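Local coordinates for thiol peroxidase (Aquifex aeolicus, PDB 2YZH), which probably reduces hydrogen peroxide and organic hydroperoxides to water and alcohols with electrons from thioredoxin, protecting the cell against oxidative stress, at residues Gln38-Gly43 against Asp81-Ser86; Ile53-Pro56 against Val62-Thr65; Phe91-Phe96 against Val105-Asp110; Tyr119-Gly124 against Gly130-Ala135. One frame throughout, in Å; residues are numbered along the deposited sequence.

Interaction 1. Residues Gln38-Gly43 against Asp81-Ser86; sequences QEKIVG and DVTVVS
Lys40 reaches across to residues 81-86 with a fully extended side chain, and Asp81 and Thr83 receive its ammonium group together. CG stands trans to the backbone N (chi1 172°) and the later torsions are also trans, which carries the charge the full length of the chain away from strand 39-42. Lys40 NZ meets Thr83 OG1 tip to tip at 2.7 Å and donates a hydrogen bond to it. The salt bridge to the carboxylate is longer, with Lys40 NZ 3.3 Å from Asp81 OD2, and as a hydrogen bond it is weak. Asp81 and Thr83 are two residues apart on their strand, so both face the lysine; a long cation suits a place where two oxygens must be reached over such a gap. In the thioredoxin-fold sheet, strands 30-34 and 106-109 come between the two in order, yet the axes of residues 39-42 and 81-86 approach to 9.6 Å and cross at -110°, showing how strongly the edge strand turns over the sheet. A methionine in place of Lys40 would probably leave Asp81 without this cation and Thr83 OG1 without this donor. Two residues on, Val42 also points at the facing strand. Its CG1 lies obliquely against the threonine, 3.9 Å from Thr83 OG1 and 4.2 Å from Thr83 CG2, a compact branched residue suited to the buried ground it shares with Val32 and Ile52.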
loop_
_atom_site.group_PDB
_atom_site.type_symbol
_atom_site.label_atom_id
_atom_site.label_comp_id
_atom_site.label_asym_id
_atom_site.label_seq_id
_atom_site.Cartn_x
_atom_site.Cartn_y
_atom_site.Cartn_z
ATOM N N GLN D 38 -7.076 4.813 -18.545
ATOM C CA GLN D 38 -6.474 3.622 -19.131
ATOM C C GLN D 38 -5.116 3.456 -18.460
ATOM O O GLN D 38 -4.564 4.424 -17.936
ATOM C CB GLN D 38 -6.292 3.795 -20.639
ATOM C CG GLN D 38 -7.596 3.797 -21.417
ATOM C CD GLN D 38 -8.322 2.470 -21.326
ATOM O OE1 GLN D 38 -7.762 1.420 -21.646
ATOM N NE2 GLN D 38 -9.577 2.507 -20.889
ATOM N N GLU D 39 -4.581 2.239 -18.455
ATOM C CA GLU D 39 -3.281 2.022 -17.837
ATOM C C GLU D 39 -2.178 1.991 -18.880
ATOM O O GLU D 39 -2.343 1.443 -19.974
ATOM C CB GLU D 39 -3.273 0.724 -17.025
ATOM C CG GLU D 39 -4.292 0.715 -15.897
ATOM C CD GLU D 39 -4.097 -0.439 -14.934
ATOM O OE1 GLU D 39 -3.611 -1.507 -15.369
ATOM O OE2 GLU D 39 -4.441 -0.280 -13.743
ATOM N N LYS D 40 -1.052 2.601 -18.537
ATOM C CA LYS D 40 0.098 2.655 -19.422
ATOM C C LYS D 40 1.288 2.132 -18.641
ATOM O O LYS D 40 1.358 2.307 -17.425
ATOM C CB LYS D 40 0.369 4.102 -19.849
ATOM C CG LYS D 40 1.665 4.294 -20.622
ATOM C CD LYS D 40 1.919 5.763 -20.946
ATOM C CE LYS D 40 3.232 5.933 -21.703
ATOM N NZ LYS D 40 3.565 7.361 -21.935
ATOM N N ILE D 41 2.212 1.482 -19.337
ATOM C CA ILE D 41 3.412 0.968 -18.697
ATOM C C ILE D 41 4.588 1.857 -19.083
ATOM O O ILE D 41 4.829 2.078 -20.267
ATOM C CB ILE D 41 3.752 -0.462 -19.171
ATOM C CG1 ILE D 41 2.561 -1.400 -18.937
ATOM C CG2 ILE D 41 5.021 -0.944 -18.470
ATOM C CD1 ILE D 41 2.046 -1.403 -17.523
ATOM N N VAL D 42 5.302 2.384 -18.093
ATOM C CA VAL D 42 6.484 3.192 -18.372
ATOM C C VAL D 42 7.653 2.400 -17.800
ATOM O O VAL D 42 7.478 1.631 -16.853
ATOM C CB VAL D 42 6.422 4.592 -17.718
ATOM C CG1 VAL D 42 5.231 5.363 -18.268
ATOM C CG2 VAL D 42 6.345 4.475 -16.213
ATOM N N GLY D 43 8.834 2.566 -18.383
ATOM C CA GLY D 43 9.987 1.822 -17.910
ATOM C C GLY D 43 10.165 0.554 -18.726
ATOM O O GLY D 43 9.477 0.358 -19.731
ATOM N N ASP D 81 9.422 9.130 -25.951
ATOM C CA ASP D 81 8.129 9.016 -25.289
ATOM C C ASP D 81 8.304 9.647 -23.911
ATOM O O ASP D 81 8.980 9.085 -23.050
ATOM C CB ASP D 81 7.730 7.541 -25.168
ATOM C CG ASP D 81 6.392 7.354 -24.491
ATOM O OD1 ASP D 81 5.404 7.977 -24.937
ATOM O OD2 ASP D 81 6.324 6.581 -23.514
ATOM N N VAL D 82 7.706 10.819 -23.717
ATOM C CA VAL D 82 7.823 11.555 -22.459
ATOM C C VAL D 82 6.568 11.482 -21.594
ATOM O O VAL D 82 5.466 11.793 -22.046
ATOM C CB VAL D 82 8.155 13.046 -22.733
ATOM C CG1 VAL D 82 8.420 13.776 -21.434
ATOM C CG2 VAL D 82 9.361 13.142 -23.648
ATOM N N THR D 83 6.745 11.088 -20.336
ATOM C CA THR D 83 5.628 10.969 -19.413
ATOM C C THR D 83 5.915 11.686 -18.097
ATOM O O THR D 83 6.971 11.483 -17.498
ATOM C CB THR D 83 5.330 9.489 -19.085
ATOM O OG1 THR D 83 5.157 8.743 -20.299
ATOM C CG2 THR D 83 4.059 9.376 -18.249
ATOM N N VAL D 84 4.982 12.529 -17.661
ATOM C CA VAL D 84 5.106 13.236 -16.382
ATOM C C VAL D 84 4.277 12.422 -15.390
ATOM O O VAL D 84 3.084 12.219 -15.607
ATOM C CB VAL D 84 4.535 14.671 -16.457
ATOM C CG1 VAL D 84 4.597 15.328 -15.081
ATOM C CG2 VAL D 84 5.334 15.499 -17.458
ATOM N N VAL D 85 4.899 11.959 -14.309
ATOM C CA VAL D 85 4.200 11.126 -13.330
ATOM C C VAL D 85 4.100 11.726 -11.933
ATOM O O VAL D 85 5.071 12.275 -11.417
ATOM C CB VAL D 85 4.891 9.749 -13.207
ATOM C CG1 VAL D 85 4.129 8.856 -12.223
ATOM C CG2 VAL D 85 4.968 9.090 -14.573
ATOM N N SER D 86 2.927 11.601 -11.320
ATOM C CA SER D 86 2.711 12.112 -9.968
ATOM C C SER D 86 1.656 11.268 -9.270
ATOM O O SER D 86 1.064 10.363 -9.873
ATOM C CB SER D 86 2.229 13.561 -10.008
ATOM O OG SER D 86 0.855 13.608 -10.350
#

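Interaction 2. Residues Ile53-Pro56 against Val62-Thr65; sequences ITVP and VCET
Cys63 lays its sulfur against the start of the proline ring and the branch point of the valine before it. Cys63 SG is 3.4 Å from Pro56 CD and 3.7 Å from Val55 CB, while Cys63 CB lies 4.1 Å from Val55 CG2. The sulfur sits trans to its own carbonyl carbon, beside the backbone N (chi1 -58°), a setting that turns it off the helix toward residues 53-56. Between these two segments no hydrogen bond is made, and what meets the cysteine from residues 53-56 is hydrocarbon. Val55 offers a branched, water-excluding flank and Pro56 a ring, which together give the sulfur a compact apolar wall on this side. Cys63 is predicted to be the peroxidatic residue that passes through a sulfenic acid, and Cys97 its redox-active disulfide partner, although that disulfide is absent from this structure. Arg134 brings its guanidinium group close to the sulfur, as an arginine does in peroxiredoxin active sites. The cysteine occupies an early turn of helix 61-73, and Val55 and Pro56 lie at the C-terminal end of strand 49-54; the contact thus closes the strand-to-helix connection of a beta-alpha-beta unit that continues into strand 80-86, whose Val84 and Ser86 pack on Val55.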
loop_
_atom_site.group_PDB
_atom_site.type_symbol
_atom_site.label_atom_id
_atom_site.label_comp_id
_atom_site.label_asym_id
_atom_site.label_seq_id
_atom_site.Cartn_x
_atom_site.Cartn_y
_atom_site.Cartn_z
ATOM N N ILE D 53 9.376 11.853 -15.978
ATOM C CA ILE D 53 9.529 13.033 -15.144
ATOM C C ILE D 53 8.598 12.932 -13.944
ATOM O O ILE D 53 7.382 12.894 -14.105
ATOM C CB ILE D 53 9.172 14.299 -15.963
ATOM C CG1 ILE D 53 10.068 14.365 -17.206
ATOM C CG2 ILE D 53 9.302 15.549 -15.096
ATOM C CD1 ILE D 53 9.617 15.361 -18.263
ATOM N N THR D 54 9.155 12.879 -12.741
ATOM C CA THR D 54 8.301 12.789 -11.566
ATOM C C THR D 54 8.154 14.142 -10.891
ATOM O O THR D 54 9.098 14.932 -10.837
ATOM C CB THR D 54 8.837 11.760 -10.543
ATOM O OG1 THR D 54 10.160 12.129 -10.125
ATOM C CG2 THR D 54 8.867 10.361 -11.171
ATOM N N VAL D 55 6.949 14.418 -10.412
ATOM C CA VAL D 55 6.667 15.665 -9.722
ATOM C C VAL D 55 5.723 15.413 -8.551
ATOM O O VAL D 55 4.959 14.446 -8.541
ATOM C CB VAL D 55 6.017 16.732 -10.665
ATOM C CG1 VAL D 55 6.912 16.982 -11.875
ATOM C CG2 VAL D 55 4.626 16.279 -11.111
ATOM N N PRO D 56 5.784 16.276 -7.533
ATOM C CA PRO D 56 4.929 16.156 -6.352
ATOM C C PRO D 56 3.446 16.255 -6.715
ATOM O O PRO D 56 2.645 15.419 -6.312
ATOM C CB PRO D 56 5.392 17.321 -5.480
ATOM C CG PRO D 56 6.843 17.407 -5.798
ATOM C CD PRO D 56 6.865 17.252 -7.305
ATOM N N VAL D 62 5.009 25.231 -9.198
ATOM C CA VAL D 62 6.288 24.742 -9.701
ATOM C C VAL D 62 6.148 23.560 -10.659
ATOM O O VAL D 62 6.777 23.534 -11.717
ATOM C CB VAL D 62 7.226 24.341 -8.544
ATOM C CG1 VAL D 62 8.524 23.759 -9.092
ATOM C CG2 VAL D 62 7.521 25.564 -7.683
ATOM N N CYS D 63 5.326 22.585 -10.292
ATOM C CA CYS D 63 5.135 21.417 -11.144
ATOM C C CYS D 63 4.428 21.796 -12.451
ATOM O O CYS D 63 4.711 21.231 -13.504
ATOM C CB CYS D 63 4.340 20.346 -10.390
ATOM S SG CYS D 63 5.122 19.795 -8.833
ATOM N N GLU D 64 3.506 22.750 -12.380
ATOM C CA GLU D 64 2.789 23.188 -13.573
ATOM C C GLU D 64 3.768 23.846 -14.537
ATOM O O GLU D 64 3.734 23.594 -15.741
ATOM C CB GLU D 64 1.676 24.170 -13.200
ATOM C CG GLU D 64 0.517 23.522 -12.468
ATOM C CD GLU D 64 -0.559 24.514 -12.068
ATOM O OE1 GLU D 64 -1.598 24.076 -11.524
ATOM O OE2 GLU D 64 -0.367 25.726 -12.293
ATOM N N THR D 65 4.646 24.683 -13.993
ATOM C CA THR D 65 5.657 25.378 -14.782
ATOM C C THR D 65 6.625 24.388 -15.420
ATOM O O THR D 65 6.986 24.518 -16.596
ATOM C CB THR D 65 6.461 26.361 -13.899
ATOM O OG1 THR D 65 5.606 27.433 -13.487
ATOM C CG2 THR D 65 7.651 26.921 -14.660
#

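Interaction 3. Residues Phe91-Phe96 against Val105-Asp110; sequences FAQKRF and VTVASD
Gln93 stands its amide group nearly upright on the peptide plane between Ala108 and Ser109, with the oxygen and the nitrogen both above one face of that plane. Gln93 OE1 sits almost directly over Ala108 C at 2.9 Å, where the partly positive carbonyl carbon may attract it. Gln93 NE2 lies 3.0 Å from Ala108 O and gives it a weak hydrogen bond; the N-H...O angle is 149°, and the donor comes from above the carbonyl plane. NE2 also makes a weak bond to Ser86 OG. The side chain leaves the helix with CG trans to the carbonyl carbon (chi1 -60°) and then runs extended, long enough to bridge to the strand. Val107 and Ser109, pointing to the helix side, flank it: Val107 CG2 lies 4.0 Å from Gln93 CB, and Ser109 CB is the same distance from Gln93 OE1. The serine hydroxyl bonds to Asp88 O instead. With an alanine at Gln93, Ala108 O is likely to lose this donor, and a gap would probably open between Val107 and Ser109. The axis of residues 91-96 runs nearly antiparallel to that of strand 106-109, at 161°, helix 90-100 being the return limb of the beta-alpha-beta crossover from strand 80-86. Cys97 packs on Val107 from the same helix, whose Arg95 forms a salt bridge with Glu64 of the second subunit.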
loop_
_atom_site.group_PDB
_atom_site.type_symbol
_atom_site.label_atom_id
_atom_site.label_comp_id
_atom_site.label_asym_id
_atom_site.label_seq_id
_atom_site.Cartn_x
_atom_site.Cartn_y
_atom_site.Cartn_z
ATOM N N PHE D 91 -8.249 12.412 -12.342
ATOM C CA PHE D 91 -9.229 13.489 -12.485
ATOM C C PHE D 91 -8.603 14.874 -12.413
ATOM O O PHE D 91 -9.040 15.791 -13.102
ATOM C CB PHE D 91 -10.315 13.337 -11.426
ATOM C CG PHE D 91 -10.908 11.964 -11.382
ATOM C CD1 PHE D 91 -11.659 11.483 -12.451
ATOM C CD2 PHE D 91 -10.671 11.126 -10.298
ATOM C CE1 PHE D 91 -12.162 10.184 -12.441
ATOM C CE2 PHE D 91 -11.169 9.829 -10.278
ATOM C CZ PHE D 91 -11.916 9.357 -11.353
ATOM N N ALA D 92 -7.575 15.023 -11.585
ATOM C CA ALA D 92 -6.890 16.305 -11.455
ATOM C C ALA D 92 -5.952 16.500 -12.641
ATOM O O ALA D 92 -5.795 17.611 -13.141
ATOM C CB ALA D 92 -6.106 16.353 -10.152
ATOM N N GLN D 93 -5.330 15.412 -13.093
ATOM C CA GLN D 93 -4.417 15.490 -14.225
ATOM C C GLN D 93 -5.174 15.859 -15.493
ATOM O O GLN D 93 -4.655 16.578 -16.349
ATOM C CB GLN D 93 -3.685 14.160 -14.435
ATOM C CG GLN D 93 -2.834 13.709 -13.250
ATOM C CD GLN D 93 -1.718 12.769 -13.667
ATOM O OE1 GLN D 93 -1.901 11.926 -14.548
ATOM N NE2 GLN D 93 -0.555 12.903 -13.030
ATOM N N LYS D 94 -6.403 15.372 -15.613
ATOM C CA LYS D 94 -7.204 15.674 -16.793
ATOM C C LYS D 94 -7.521 17.168 -16.832
ATOM O O LYS D 94 -7.376 17.816 -17.867
ATOM C CB LYS D 94 -8.505 14.868 -16.777
ATOM C CG LYS D 94 -9.293 14.948 -18.078
ATOM C CD LYS D 94 -10.563 14.111 -18.009
ATOM C CE LYS D 94 -11.253 14.043 -19.361
ATOM N NZ LYS D 94 -10.374 13.415 -20.393
ATOM N N ARG D 95 -7.943 17.709 -15.694
ATOM C CA ARG D 95 -8.279 19.125 -15.595
ATOM C C ARG D 95 -7.049 19.969 -15.918
ATOM O O ARG D 95 -7.155 21.020 -16.557
ATOM C CB ARG D 95 -8.773 19.440 -14.183
ATOM C CG ARG D 95 -9.812 18.448 -13.685
ATOM C CD ARG D 95 -11.239 18.955 -13.820
ATOM N NE ARG D 95 -11.687 19.578 -12.578
ATOM C CZ ARG D 95 -12.945 19.916 -12.320
ATOM N NH1 ARG D 95 -13.893 19.694 -13.220
ATOM N NH2 ARG D 95 -13.255 20.468 -11.155
ATOM N N PHE D 96 -5.884 19.501 -15.478
ATOM C CA PHE D 96 -4.636 20.207 -15.733
ATOM C C PHE D 96 -4.371 20.305 -17.229
ATOM O O PHE D 96 -4.170 21.394 -17.765
ATOM C CB PHE D 96 -3.460 19.487 -15.072
ATOM C CG PHE D 96 -2.121 20.058 -15.446
ATOM C CD1 PHE D 96 -1.703 21.279 -14.930
ATOM C CD2 PHE D 96 -1.293 19.393 -16.344
ATOM C CE1 PHE D 96 -0.476 21.833 -15.305
ATOM C CE2 PHE D 96 -0.067 19.938 -16.726
ATOM C CZ PHE D 96 0.340 21.159 -16.205
ATOM N N VAL D 105 3.387 15.878 -24.398
ATOM C CA VAL D 105 3.833 14.904 -23.416
ATOM C C VAL D 105 2.607 14.270 -22.780
ATOM O O VAL D 105 1.501 14.806 -22.872
ATOM C CB VAL D 105 4.708 15.548 -22.314
ATOM C CG1 VAL D 105 5.943 16.179 -22.941
ATOM C CG2 VAL D 105 3.915 16.579 -21.546
ATOM N N THR D 106 2.807 13.122 -22.146
ATOM C CA THR D 106 1.722 12.409 -21.492
ATOM C C THR D 106 1.823 12.587 -19.978
ATOM O O THR D 106 2.918 12.574 -19.417
ATOM C CB THR D 106 1.793 10.892 -21.808
ATOM O OG1 THR D 106 1.682 10.688 -23.222
ATOM C CG2 THR D 106 0.675 10.139 -21.097
ATOM N N VAL D 107 0.688 12.796 -19.323
ATOM C CA VAL D 107 0.683 12.908 -17.874
ATOM C C VAL D 107 0.042 11.606 -17.411
ATOM O O VAL D 107 -0.857 11.086 -18.072
ATOM C CB VAL D 107 -0.157 14.109 -17.367
ATOM C CG1 VAL D 107 0.444 15.411 -17.867
ATOM C CG2 VAL D 107 -1.603 13.975 -17.826
ATOM N N ALA D 108 0.517 11.057 -16.303
ATOM C CA ALA D 108 -0.050 9.815 -15.800
ATOM C C ALA D 108 0.050 9.786 -14.285
ATOM O O ALA D 108 0.928 10.425 -13.699
ATOM C CB ALA D 108 0.672 8.626 -16.411
ATOM N N SER D 109 -0.857 9.040 -13.664
ATOM C CA SER D 109 -0.923 8.929 -12.214
ATOM C C SER D 109 -0.403 7.605 -11.682
ATOM O O SER D 109 -0.663 6.546 -12.256
ATOM C CB SER D 109 -2.367 9.114 -11.751
ATOM O OG SER D 109 -2.474 8.912 -10.355
ATOM N N ASP D 110 0.303 7.671 -10.558
ATOM C CA ASP D 110 0.861 6.474 -9.936
ATOM C C ASP D 110 0.092 6.128 -8.656
ATOM O O ASP D 110 0.565 5.362 -7.818
ATOM C CB ASP D 110 2.344 6.713 -9.623
ATOM C CG ASP D 110 3.066 5.449 -9.212
ATOM O OD1 ASP D 110 2.707 4.369 -9.727
ATOM O OD2 ASP D 110 4.005 5.539 -8.391
#

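Interaction 4. Residues Tyr119-Gly124 against Gly130-Ala135; sequences YGVLIG and GILARA
Ile123 and Ile131 make the tight centre of this contact, where two irregular backbones run antiparallel. Ile123 N donates to Ile131 O at 2.9 Å, nearly straight on to the carbonyl (C=O...N 173°). The same oxygen is pressed by the isoleucine side chain, with Ile123 CB and CG1 each 3.4 Å from Ile131 O. On one side Ala133 N bonds to Val121 O at 2.8 Å in the carbonyl plane; on the other, Gly130 N reaches Ile123 O from a position tilted 22° from the plane of the Ile123 carbonyl. Leu122 and Leu132 thereby become a non-hydrogen-bonded antiparallel pair, a single bridge. Gly130 suits its turn because a side chain at its positive phi would collide with the preceding carbonyl oxygen. The side chains meet more loosely: Leu122 CD1 and Leu132 CD2 are 4.2 Å apart, while Val121 CG1 touches Ala135 CB at 3.9 Å. This looser side is no solvent face, since the touching residues are all buried, and Ile131, whose CB points away from residues 119-124, packs on Phe111 of the second subunit. Both segments belong to the long connection from strand 106-109, the second running into strand 135-139; Ala133 O accepts from Thr54 OG1 of strand 49-54, and Arg134 extends to helix 61-73, where it salt-bridges Glu66.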
loop_
_atom_site.group_PDB
_atom_site.type_symbol
_atom_site.label_atom_id
_atom_site.label_comp_id
_atom_site.label_asym_id
_atom_site.label_seq_id
_atom_site.Cartn_x
_atom_site.Cartn_y
_atom_site.Cartn_z
ATOM N N TYR D 119 11.713 3.531 -8.172
ATOM C CA TYR D 119 12.696 4.432 -8.756
ATOM C C TYR D 119 13.408 5.247 -7.682
ATOM O O TYR D 119 14.227 6.116 -7.989
ATOM C CB TYR D 119 12.035 5.371 -9.774
ATOM C CG TYR D 119 11.856 4.756 -11.153
ATOM C CD1 TYR D 119 10.898 3.773 -11.387
ATOM C CD2 TYR D 119 12.661 5.157 -12.222
ATOM C CE1 TYR D 119 10.744 3.202 -12.656
ATOM C CE2 TYR D 119 12.516 4.591 -13.488
ATOM C CZ TYR D 119 11.556 3.616 -13.698
ATOM O OH TYR D 119 11.423 3.054 -14.951
ATOM N N GLY D 120 13.088 4.966 -6.422
ATOM C CA GLY D 120 13.722 5.667 -5.321
ATOM C C GLY D 120 13.331 7.123 -5.145
ATOM O O GLY D 120 14.086 7.895 -4.553
ATOM N N VAL D 121 12.156 7.506 -5.638
ATOM C CA VAL D 121 11.718 8.889 -5.512
ATOM C C VAL D 121 10.508 9.095 -4.601
ATOM O O VAL D 121 9.963 10.194 -4.530
ATOM C CB VAL D 121 11.447 9.517 -6.907
ATOM C CG1 VAL D 121 12.750 9.587 -7.697
ATOM C CG2 VAL D 121 10.421 8.700 -7.670
ATOM N N LEU D 122 10.090 8.049 -3.892
ATOM C CA LEU D 122 8.965 8.189 -2.969
ATOM C C LEU D 122 9.490 8.854 -1.696
ATOM O O LEU D 122 10.436 8.357 -1.079
ATOM C CB LEU D 122 8.375 6.819 -2.616
ATOM C CG LEU D 122 7.193 6.865 -1.644
ATOM C CD1 LEU D 122 6.016 7.575 -2.304
ATOM C CD2 LEU D 122 6.807 5.450 -1.231
ATOM N N ILE D 123 8.884 9.975 -1.308
ATOM C CA ILE D 123 9.305 10.699 -0.110
ATOM C C ILE D 123 8.887 9.913 1.131
ATOM O O ILE D 123 7.725 9.538 1.275
ATOM C CB ILE D 123 8.698 12.130 -0.103
ATOM C CG1 ILE D 123 9.255 12.909 -1.298
ATOM C CG2 ILE D 123 9.046 12.870 1.190
ATOM C CD1 ILE D 123 8.532 14.212 -1.599
ATOM N N GLY D 124 9.854 9.658 2.012
ATOM C CA GLY D 124 9.598 8.879 3.213
ATOM C C GLY D 124 9.382 9.619 4.523
ATOM O O GLY D 124 9.155 8.985 5.553
ATOM N N GLY D 130 4.869 10.193 1.144
ATOM C CA GLY D 130 3.908 9.503 0.296
ATOM C C GLY D 130 3.749 10.103 -1.091
ATOM O O GLY D 130 3.040 9.553 -1.938
ATOM N N ILE D 131 4.408 11.239 -1.310
ATOM C CA ILE D 131 4.369 11.970 -2.578
ATOM C C ILE D 131 5.684 11.728 -3.324
ATOM O O ILE D 131 6.670 11.316 -2.721
ATOM C CB ILE D 131 4.188 13.493 -2.300
ATOM C CG1 ILE D 131 2.853 13.726 -1.586
ATOM C CG2 ILE D 131 4.231 14.294 -3.585
ATOM C CD1 ILE D 131 1.648 13.223 -2.370
ATOM N N LEU D 132 5.708 11.975 -4.631
ATOM C CA LEU D 132 6.931 11.754 -5.398
ATOM C C LEU D 132 7.828 12.988 -5.421
ATOM O O LEU D 132 7.339 14.119 -5.503
ATOM C CB LEU D 132 6.597 11.350 -6.844
ATOM C CG LEU D 132 5.738 10.097 -7.045
ATOM C CD1 LEU D 132 5.734 9.732 -8.526
ATOM C CD2 LEU D 132 6.298 8.935 -6.221
ATOM N N ALA D 133 9.141 12.767 -5.334
ATOM C CA ALA D 133 10.098 13.871 -5.385
ATOM C C ALA D 133 10.274 14.282 -6.847
ATOM O O ALA D 133 9.874 13.553 -7.763
ATOM C CB ALA D 133 11.437 13.444 -4.793
ATOM N N ARG D 134 10.879 15.446 -7.065
ATOM C CA ARG D 134 11.082 15.959 -8.414
ATOM C C ARG D 134 12.339 15.357 -9.025
ATOM O O ARG D 134 13.460 15.623 -8.575
ATOM C CB ARG D 134 11.183 17.487 -8.369
ATOM C CG ARG D 134 10.995 18.187 -9.711
ATOM C CD ARG D 134 11.115 19.706 -9.540
ATOM N NE ARG D 134 10.246 20.213 -8.476
ATOM C CZ ARG D 134 8.919 20.246 -8.538
ATOM N NH1 ARG D 134 8.290 19.804 -9.621
ATOM N NH2 ARG D 134 8.216 20.708 -7.513
ATOM N N ALA D 135 12.155 14.537 -10.054
ATOM C CA ALA D 135 13.283 13.893 -10.704
ATOM C C ALA D 135 13.023 13.641 -12.180
ATOM O O ALA D 135 11.893 13.770 -12.657
ATOM C CB ALA D 135 13.592 12.574 -10.011
#

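Interactions 1, 2 and 3 all reach the seven-stranded sheet: strand 80-86, used by interaction 1, lies between strand 49-54 of interaction 2 and strand 106-109 of interaction 3, bonded to both. Interaction 1 is only partly buried and accordingly carries a charged pair, whereas the other three are buried. Of these, interaction 2 packs the predicted catalytic cysteine against apolar side chains, interaction 3 sets one side-chain amide on a peptide, and interaction 4 depends on backbone bonding between loops. Interactions 2 and 4 meet directly, through Thr54 with Ala133 and Ala135 and through Pro56 against Leu132. Interactions 3 and 4, about 17 Å apart between centres, both border the second subunit.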